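Local coordinates for protein oxidoreductase (Ralstonia eutropha, PDB 3HJ9) that binds flavin mononucleotide and is probably an oxidoreductase of the nitroreductase family, at residues P18-P32 and H112-M125. Residues are numbered along the deposited sequence; the frame is centred on the assembly and turned at random. Where two conformers were deposited one is given.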
ATOM      1  N   PRO A  18     -12.796 -13.347 -22.806  1.00 30.44           N
ATOM      2  CA  PRO A  18     -12.194 -12.069 -23.158  1.00 29.26           C
ATOM      3  C   PRO A  18     -12.851 -11.509 -24.421  1.00 25.50           C
ATOM      4  O   PRO A  18     -13.154 -12.272 -25.337  1.00 25.13           O
ATOM      5  CB  PRO A  18     -10.741 -12.454 -23.435  1.00 30.32           C
ATOM      6  CG  PRO A  18     -10.533 -13.659 -22.555  1.00 30.56           C
ATOM      7  CD  PRO A  18     -11.783 -14.418 -22.796  1.00 30.40           C
ATOM      8  N   ARG A  19     -13.094 -10.202 -24.434  1.00 22.67           N
ATOM      9  CA  ARG A  19     -13.663  -9.546 -25.598  1.00 20.44           C
ATOM     10  C   ARG A  19     -12.540  -9.329 -26.636  1.00 18.60           C
ATOM     11  O   ARG A  19     -11.329  -9.275 -26.260  1.00 18.64           O
ATOM     12  CB  ARG A  19     -14.302  -8.214 -25.232  1.00 20.75           C
ATOM     13  CG  ARG A  19     -15.576  -8.345 -24.414  1.00 22.07           C
ATOM     14  CD  ARG A  19     -16.148  -6.979 -24.102  1.00 23.43           C
ATOM     15  NE  ARG A  19     -15.230  -6.239 -23.236  1.00 24.76           N
ATOM     16  CZ  ARG A  19     -15.058  -6.452 -21.935  1.00 27.03           C
ATOM     17  NH1 ARG A  19     -15.769  -7.376 -21.276  1.00 28.48           N
ATOM     18  NH2 ARG A  19     -14.166  -5.726 -21.264  1.00 28.33           N
ATOM     19  N   PRO A  20     -12.913  -9.202 -27.915  1.00 17.13           N
ATOM     20  CA  PRO A  20     -11.929  -8.924 -28.944  1.00 17.05           C
ATOM     21  C   PRO A  20     -11.263  -7.554 -28.725  1.00 18.93           C
ATOM     22  O   PRO A  20     -11.916  -6.608 -28.237  1.00 17.76           O
ATOM     23  CB  PRO A  20     -12.745  -8.921 -30.236  1.00 16.86           C
ATOM     24  CG  PRO A  20     -14.098  -9.306 -29.905  1.00 16.24           C
ATOM     25  CD  PRO A  20     -14.283  -9.327 -28.467  1.00 16.11           C
ATOM     26  N   ALA A  21      -9.969  -7.469 -29.042  1.00 20.08           N
ATOM     27  CA  ALA A  21      -9.246  -6.214 -28.922  1.00 21.66           C
ATOM     28  C   ALA A  21      -9.868  -5.169 -29.878  1.00 22.23           C
ATOM     29  O   ALA A  21     -10.341  -5.508 -30.973  1.00 22.75           O
ATOM     30  CB  ALA A  21      -7.741  -6.413 -29.183  1.00 22.09           C
ATOM     31  N   VAL A  22      -9.953  -3.935 -29.397  1.00 23.94           N
ATOM     32  CA  VAL A  22     -10.477  -2.791 -30.142  1.00 25.12           C
ATOM     33  C   VAL A  22      -9.272  -1.902 -30.373  1.00 26.01           C
ATOM     34  O   VAL A  22      -8.678  -1.396 -29.424  1.00 25.97           O
ATOM     35  CB  VAL A  22     -11.512  -1.982 -29.321  1.00 25.68           C
ATOM     36  CG1 VAL A  22     -12.064  -0.828 -30.156  1.00 25.82           C
ATOM     37  CG2 VAL A  22     -12.614  -2.882 -28.819  1.00 26.27           C
ATOM     38  N   GLY A  23      -8.896  -1.735 -31.623  1.00 27.31           N
ATOM     39  CA  GLY A  23      -7.777  -0.895 -31.998  1.00 29.27           C
ATOM     40  C   GLY A  23      -6.676  -1.731 -32.617  1.00 31.36           C
ATOM     41  O   GLY A  23      -6.899  -2.872 -33.103  1.00 31.53           O
ATOM     42  N   THR A  24      -5.487  -1.131 -32.626  1.00 32.20           N
ATOM     43  CA  THR A  24      -4.292  -1.757 -33.172  1.00 32.22           C
ATOM     44  C   THR A  24      -3.610  -2.286 -31.894  1.00 30.38           C
ATOM     45  O   THR A  24      -3.346  -1.516 -30.976  1.00 30.51           O
ATOM     46  CB  THR A  24      -3.450  -0.736 -34.016  1.00 32.81           C
ATOM     47  OG1 THR A  24      -2.864   0.267 -33.168  1.00 33.78           O
ATOM     48  CG2 THR A  24      -4.338  -0.040 -35.089  1.00 32.78           C
ATOM     49  N   SER A  25      -3.392  -3.600 -31.852  1.00 29.12           N
ATOM     50  CA  SER A  25      -2.816  -4.321 -30.725  1.00 28.81           C
ATOM     51  C   SER A  25      -1.285  -4.440 -30.932  1.00 27.59           C
ATOM     52  O   SER A  25      -0.737  -5.517 -31.212  1.00 27.32           O
ATOM     53  CB  SER A  25      -3.534  -5.661 -30.614  1.00 29.21           C
ATOM     54  OG  SER A  25      -2.950  -6.455 -29.630  1.00 31.30           O
ATOM     55  N   GLU A  26      -0.612  -3.301 -30.777  1.00 26.46           N
ATOM     56  CA  GLU A  26       0.835  -3.175 -31.022  1.00 26.16           C
ATOM     57  C   GLU A  26       1.659  -3.986 -30.024  1.00 24.00           C
ATOM     58  O   GLU A  26       1.260  -4.156 -28.871  1.00 22.92           O
ATOM     59  CB  GLU A  26       1.272  -1.708 -31.003  1.00 28.22           C
ATOM     60  CG  GLU A  26       0.564  -0.791 -32.024  1.00 30.31           C
ATOM     61  CD  GLU A  26       0.782  -1.174 -33.500  1.00 32.91           C
ATOM     62  OE1 GLU A  26       1.797  -1.837 -33.846  1.00 35.35           O
ATOM     63  OE2 GLU A  26      -0.069  -0.788 -34.344  1.00 34.71           O
ATOM     64  N   ARG A  27       2.785  -4.512 -30.494  1.00 22.54           N
ATOM     65  CA  ARG A  27       3.663  -5.369 -29.691  1.00 22.38           C
ATOM     66  C   ARG A  27       4.284  -4.628 -28.491  1.00 20.58           C
ATOM     67  O   ARG A  27       4.390  -5.193 -27.400  1.00 18.30           O
ATOM     68  CB  ARG A  27       4.745  -6.011 -30.587  1.00 23.98           C
ATOM     69  CG  ARG A  27       5.546  -7.065 -29.875  1.00 25.58           C
ATOM     70  CD  ARG A  27       6.345  -7.944 -30.818  1.00 26.97           C
ATOM     71  NE  ARG A  27       7.097  -8.908 -30.018  1.00 28.54           N
ATOM     72  CZ  ARG A  27       8.229  -8.641 -29.346  1.00 30.71           C
ATOM     73  NH1 ARG A  27       8.804  -7.424 -29.377  1.00 30.94           N
ATOM     74  NH2 ARG A  27       8.811  -9.613 -28.634  1.00 31.69           N
ATOM     75  N   VAL A  28       4.672  -3.369 -28.717  1.00 19.07           N
ATOM     76  CA  VAL A  28       5.247  -2.511 -27.695  1.00 18.91           C
ATOM     77  C   VAL A  28       4.632  -1.122 -27.774  1.00 19.83           C
ATOM     78  O   VAL A  28       4.494  -0.586 -28.863  1.00 21.19           O
ATOM     79  CB  VAL A  28       6.781  -2.357 -27.870  1.00 18.28           C
ATOM     80  CG1 VAL A  28       7.369  -1.418 -26.820  1.00 17.73           C
ATOM     81  CG2 VAL A  28       7.460  -3.697 -27.817  1.00 18.47           C
ATOM     82  N   ILE A  29       4.233  -0.562 -26.630  1.00 20.71           N
ATOM     83  CA  ILE A  29       3.800   0.832 -26.553  1.00 21.43           C
ATOM     84  C   ILE A  29       4.891   1.557 -25.739  1.00 21.14           C
ATOM     85  O   ILE A  29       5.126   1.201 -24.586  1.00 20.69           O
ATOM     86  CB  ILE A  29       2.425   1.029 -25.906  1.00 22.32           C
ATOM     87  CG1 ILE A  29       1.337   0.279 -26.687  1.00 22.87           C
ATOM     88  CG2 ILE A  29       2.071   2.526 -25.866  1.00 22.46           C
ATOM     89  CD1 ILE A  29      -0.026   0.299 -26.020  1.00 22.30           C
ATOM     90  N   THR A  30       5.595   2.503 -26.381  1.00 20.83           N
ATOM     91  CA  THR A  30       6.622   3.301 -25.704  0.50 21.52           C
ATOM     92  C   THR A  30       5.890   4.432 -24.987  1.00 21.57           C
ATOM     93  O   THR A  30       4.925   4.998 -25.507  1.00 23.89           O
ATOM     94  CB  THR A  30       7.678   3.845 -26.672  0.50 21.73           C
ATOM     95  OG1 THR A  30       7.020   4.515 -27.749  0.50 21.83           O
ATOM     96  CG2 THR A  30       8.531   2.704 -27.231  0.50 21.48           C
ATOM     97  N   LEU A  31       6.326   4.738 -23.783  1.00 21.62           N
ATOM     98  CA  LEU A  31       5.709   5.758 -22.949  1.00 20.48           C
ATOM     99  C   LEU A  31       6.658   6.953 -22.821  1.00 20.74           C
ATOM    100  O   LEU A  31       7.878   6.762 -22.744  1.00 19.22           O
ATOM    101  CB  LEU A  31       5.444   5.173 -21.569  1.00 19.20           C
ATOM    102  CG  LEU A  31       4.529   3.952 -21.494  1.00 18.61           C
ATOM    103  CD1 LEU A  31       4.645   3.312 -20.143  1.00 17.97           C
ATOM    104  CD2 LEU A  31       3.056   4.348 -21.797  1.00 18.32           C
ATOM    105  N   PRO A  32       6.108   8.186 -22.760  1.00 21.96           N
ATOM    106  CA  PRO A  32       6.988   9.354 -22.601  1.00 22.24           C
ATOM    107  C   PRO A  32       7.572   9.425 -21.201  1.00 22.53           C
ATOM    108  O   PRO A  32       7.029   8.801 -20.265  1.00 21.42           O
ATOM    109  CB  PRO A  32       6.048  10.533 -22.891  1.00 22.05           C
ATOM    110  CG  PRO A  32       4.719  10.038 -22.494  1.00 21.91           C
ATOM    111  CD  PRO A  32       4.701   8.606 -22.912  1.00 21.89           C
ATOM    112  N   HIS A 112      10.429   1.514 -19.248  1.00 19.67           N
ATOM    113  CA  HIS A 112       9.243   2.339 -19.194  1.00 19.47           C
ATOM    114  C   HIS A 112       8.409   2.188 -20.463  1.00 19.99           C
ATOM    115  O   HIS A 112       8.228   3.121 -21.218  1.00 19.23           O
ATOM    116  CB  HIS A 112       9.607   3.797 -18.883  1.00 19.20           C
ATOM    117  CG  HIS A 112       8.429   4.672 -18.584  1.00 19.49           C
ATOM    118  ND1 HIS A 112       7.526   4.384 -17.585  1.00 19.54           N
ATOM    119  CD2 HIS A 112       8.025   5.845 -19.131  1.00 18.55           C
ATOM    120  CE1 HIS A 112       6.597   5.320 -17.551  1.00 19.47           C
ATOM    121  NE2 HIS A 112       6.875   6.215 -18.480  1.00 19.69           N
ATOM    122  N   CYS A 113       7.998   0.956 -20.718  1.00 19.62           N
ATOM    123  CA  CYS A 113       7.145   0.660 -21.842  1.00 20.47           C
ATOM    124  C   CYS A 113       6.215  -0.491 -21.490  1.00 19.14           C
ATOM    125  O   CYS A 113       6.423  -1.172 -20.480  1.00 18.91           O
ATOM    126  CB  CYS A 113       7.994   0.320 -23.061  1.00 22.14           C
ATOM    127  SG  CYS A 113       8.915  -1.152 -22.809  1.00 24.96           S
ATOM    128  N   LEU A 114       5.245  -0.700 -22.374  1.00 18.69           N
ATOM    129  CA  LEU A 114       4.234  -1.764 -22.291  1.00 18.53           C
ATOM    130  C   LEU A 114       4.516  -2.834 -23.374  1.00 17.92           C
ATOM    131  O   LEU A 114       4.721  -2.506 -24.521  1.00 17.59           O
ATOM    132  CB  LEU A 114       2.845  -1.150 -22.486  1.00 17.89           C
ATOM    133  CG  LEU A 114       2.306  -0.175 -21.415  1.00 18.24           C
ATOM    134  CD1 LEU A 114       1.010   0.520 -21.898  1.00 18.12           C
ATOM    135  CD2 LEU A 114       2.098  -0.944 -20.162  1.00 18.15           C
ATOM    136  N   GLU A 115       4.552  -4.098 -22.973  1.00 18.28           N
ATOM    137  CA  GLU A 115       4.805  -5.257 -23.844  1.00 18.23           C
ATOM    138  C   GLU A 115       3.514  -6.067 -23.891  1.00 15.63           C
ATOM    139  O   GLU A 115       2.938  -6.353 -22.844  1.00 13.42           O
ATOM    140  CB  GLU A 115       5.918  -6.117 -23.255  1.00 21.22           C
ATOM    141  CG  GLU A 115       7.268  -5.430 -23.193  1.00 24.24           C
ATOM    142  CD  GLU A 115       8.413  -6.335 -22.633  1.00 27.39           C
ATOM    143  OE1 GLU A 115       9.452  -6.450 -23.332  1.00 29.73           O
ATOM    144  OE2 GLU A 115       8.282  -6.936 -21.528  1.00 29.33           O
ATOM    145  N   LEU A 116       3.045  -6.386 -25.095  1.00 14.29           N
ATOM    146  CA  LEU A 116       1.793  -7.148 -25.288  1.00 14.63           C
ATOM    147  C   LEU A 116       1.892  -8.563 -24.686  1.00 13.84           C
ATOM    148  O   LEU A 116       2.863  -9.274 -24.932  1.00 15.42           O
ATOM    149  CB  LEU A 116       1.398  -7.192 -26.773  1.00 13.36           C
ATOM    150  CG  LEU A 116       0.072  -7.865 -27.171  1.00 13.49           C
ATOM    151  CD1 LEU A 116      -1.111  -7.114 -26.573  1.00 11.32           C
ATOM    152  CD2 LEU A 116      -0.000  -7.943 -28.709  1.00 13.18           C
ATOM    153  N   LYS A 117       0.932  -8.887 -23.834  1.00 14.59           N
ATOM    154  CA  LYS A 117       0.764 -10.198 -23.183  1.00 15.70           C
ATOM    155  C   LYS A 117      -0.384 -10.943 -23.880  1.00 15.60           C
ATOM    156  O   LYS A 117      -0.272 -12.147 -24.113  1.00 14.07           O
ATOM    157  CB  LYS A 117       0.437 -10.022 -21.695  1.00 17.68           C
ATOM    158  CG  LYS A 117       0.262 -11.317 -20.881  1.00 19.10           C
ATOM    159  CD  LYS A 117       1.578 -12.142 -20.778  1.00 20.92           C
ATOM    160  CE  LYS A 117       1.274 -13.532 -20.279  1.00 21.74           C
ATOM    161  NZ  LYS A 117       2.399 -14.492 -20.320  1.00 21.50           N
ATOM    162  N   ARG A 118      -1.496 -10.243 -24.158  1.00 16.00           N
ATOM    163  CA  ARG A 118      -2.613 -10.828 -24.935  1.00 14.97           C
ATOM    164  C   ARG A 118      -3.428  -9.811 -25.768  1.00 13.48           C
ATOM    165  O   ARG A 118      -3.918  -8.809 -25.247  1.00 14.14           O
ATOM    166  CB  ARG A 118      -3.517 -11.624 -23.987  1.00 15.30           C
ATOM    167  CG  ARG A 118      -4.365 -12.598 -24.750  1.00 15.55           C
ATOM    168  CD  ARG A 118      -5.228 -13.438 -23.876  1.00 15.67           C
ATOM    169  NE  ARG A 118      -6.031 -14.274 -24.756  1.00 16.57           N
ATOM    170  CZ  ARG A 118      -6.959 -15.143 -24.373  1.00 17.46           C
ATOM    171  NH1 ARG A 118      -7.269 -15.328 -23.091  1.00 17.59           N
ATOM    172  NH2 ARG A 118      -7.586 -15.839 -25.302  1.00 15.01           N
ATOM    173  N   ALA A 119      -3.607 -10.106 -27.049  1.00 12.81           N
ATOM    174  CA  ALA A 119      -4.376  -9.256 -27.977  1.00 13.31           C
ATOM    175  C   ALA A 119      -5.872  -9.508 -27.761  1.00 13.27           C
ATOM    176  O   ALA A 119      -6.525 -10.120 -28.564  1.00 14.11           O
ATOM    177  CB  ALA A 119      -3.949  -9.502 -29.454  1.00  9.04           C
ATOM    178  N   ALA A 120      -6.363  -9.049 -26.621  1.00 14.37           N
ATOM    179  CA  ALA A 120      -7.755  -9.181 -26.207  1.00 14.06           C
ATOM    180  C   ALA A 120      -8.052  -8.135 -25.129  1.00 14.54           C
ATOM    181  O   ALA A 120      -7.122  -7.676 -24.404  1.00 15.87           O
ATOM    182  CB  ALA A 120      -8.031 -10.574 -25.669  1.00 14.24           C
ATOM    183  N   ASP A 121      -9.332  -7.778 -24.998  1.00 13.90           N
ATOM    184  CA  ASP A 121      -9.821  -6.812 -23.986  1.00 13.80           C
ATOM    185  C   ASP A 121     -10.230  -7.584 -22.733  1.00 14.69           C
ATOM    186  O   ASP A 121     -11.306  -8.196 -22.706  1.00 15.17           O
ATOM    187  CB  ASP A 121     -10.972  -5.962 -24.582  1.00 15.69           C
ATOM    188  CG  ASP A 121     -11.614  -5.008 -23.577  1.00 15.38           C
ATOM    189  OD1 ASP A 121     -11.138  -4.810 -22.426  1.00 16.34           O
ATOM    190  OD2 ASP A 121     -12.651  -4.458 -23.945  1.00 17.68           O
ATOM    191  N   LEU A 122      -9.358  -7.541 -21.706  1.00 15.78           N
ATOM    192  CA  LEU A 122      -9.582  -8.249 -20.429  0.50 16.87           C
ATOM    193  C   LEU A 122     -10.034  -7.312 -19.307  1.00 17.05           C
ATOM    194  O   LEU A 122      -9.854  -7.603 -18.118  1.00 18.43           O
ATOM    195  CB  LEU A 122      -8.329  -9.037 -20.008  0.50 17.35           C
ATOM    196  CG  LEU A 122      -8.028 -10.289 -20.826  0.50 17.86           C
ATOM    197  CD1 LEU A 122      -7.482  -9.951 -22.187  0.50 17.85           C
ATOM    198  CD2 LEU A 122      -7.039 -11.145 -20.071  0.50 18.16           C
ATOM    199  N   ARG A 123     -10.636  -6.184 -19.657  1.00 16.94           N
ATOM    200  CA  ARG A 123     -11.124  -5.281 -18.625  1.00 17.83           C
ATOM    201  C   ARG A 123     -12.335  -5.920 -17.933  1.00 19.12           C
ATOM    202  O   ARG A 123     -13.156  -6.577 -18.581  1.00 17.50           O
ATOM    203  CB  ARG A 123     -11.496  -3.940 -19.200  1.00 17.46           C
ATOM    204  CG  ARG A 123     -10.285  -3.164 -19.686  1.00 16.94           C
ATOM    205  CD  ARG A 123     -10.747  -1.875 -20.321  1.00 17.21           C
ATOM    206  NE  ARG A 123     -11.535  -2.154 -21.520  1.00 16.42           N
ATOM    207  CZ  ARG A 123     -12.394  -1.321 -22.102  1.00 15.76           C
ATOM    208  NH1 ARG A 123     -12.613  -0.091 -21.639  1.00 16.20           N
ATOM    209  NH2 ARG A 123     -13.037  -1.718 -23.193  1.00 16.94           N
ATOM    210  N   SER A 124     -12.431  -5.656 -16.631  1.00 21.45           N
ATOM    211  CA  SER A 124     -13.435  -6.207 -15.720  1.00 23.56           C
ATOM    212  C   SER A 124     -13.669  -7.729 -15.885  1.00 22.19           C
ATOM    213  O   SER A 124     -14.768  -8.192 -16.204  1.00 22.30           O
ATOM    214  CB  SER A 124     -14.728  -5.390 -15.698  1.00 26.22           C
ATOM    215  OG  SER A 124     -15.303  -5.347 -16.973  1.00 29.63           O
HETATM  216  N   MSE A 125     -12.573  -8.462 -15.679  1.00 21.68           N
HETATM  217  CA  MSE A 125     -12.538  -9.925 -15.709  0.50 21.48           C
HETATM  218  C   MSE A 125     -12.155 -10.430 -14.314  1.00 20.92           C
HETATM  219  O   MSE A 125     -11.521 -11.470 -14.180  1.00 22.21           O
HETATM  220  CB  MSE A 125     -11.545 -10.409 -16.778  0.50 21.84           C
HETATM  221  CG  MSE A 125     -11.904 -10.015 -18.185  0.50 22.18           C
HETATM  222 SE   MSE A 125     -13.545 -10.867 -18.764  0.38 23.05          SE
HETATM  223  CE  MSE A 125     -12.969 -12.681 -18.478  0.50 22.17           C
TER
HETATM  224  O   HOH W   1      -8.728  -9.887 -29.840  1.00 10.76           O
HETATM  225  O   HOH W   2       9.815   4.633 -22.701  1.00 21.05           O
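Ile-29 and Leu-114 face each other as the hydrogen-bonded pair of an antiparallel ladder in which strand 28-30 forms the edge of the large sheet of this nitroreductase-type fold, beside strand 113-116. Ile-29 N donates to Leu-114 O at 2.9 Å, and Leu-114 N returns a bond to Ile-29 O, nearly straight at 176°. Leu-116 N continues the ladder to Arg-27 O, while Val-28 CA lies 3.2 Å from Leu-114 O, a CA-H...O contact. Past the ladder, Leu-31 CD1 sits over one face of the His-112 imidazole, 3.9 Å from its centroid, a CH-pi contact. Pro-32 O lies at the ring edge, where NE2 makes a weak bond to it; NE2 is also hydrogen-bonded to Ser-66 OG of helix 62-73, and ND1 to Tyr-107 OH on strand 103-108.

Beyond the corner at Lys-117 the two segments meet again as the short, weakly bonded pair 19-20 and 120-121. Asp-121 N reaches Arg-19 O at 2.8 Å, with a longer return bond from Arg-19 N to Asp-121 O. One water links the two segments, accepting from Ala-21 N and donating to Ala-119 O.

The buried Asp-121 carboxylate is shared by two arginines. Arg-123 grips it side-on, NE to OD1 and NH2 to OD2, and its own backbone N also bonds OD1, closing an Asx turn. The Arg-19 chain, bent at chi3 (-65°), brings its guanidinium almost perpendicular to the carboxylate, 86° between planes. Two positive groups on one carboxylate would be expected to keep it ionised. Arg-19 NH2 also donates to Arg-123 O, and Arg-19 NE meets Asp-121 OD2 at 3.2 Å from above the carboxylate plane, on the face opposite Arg-123 NH2.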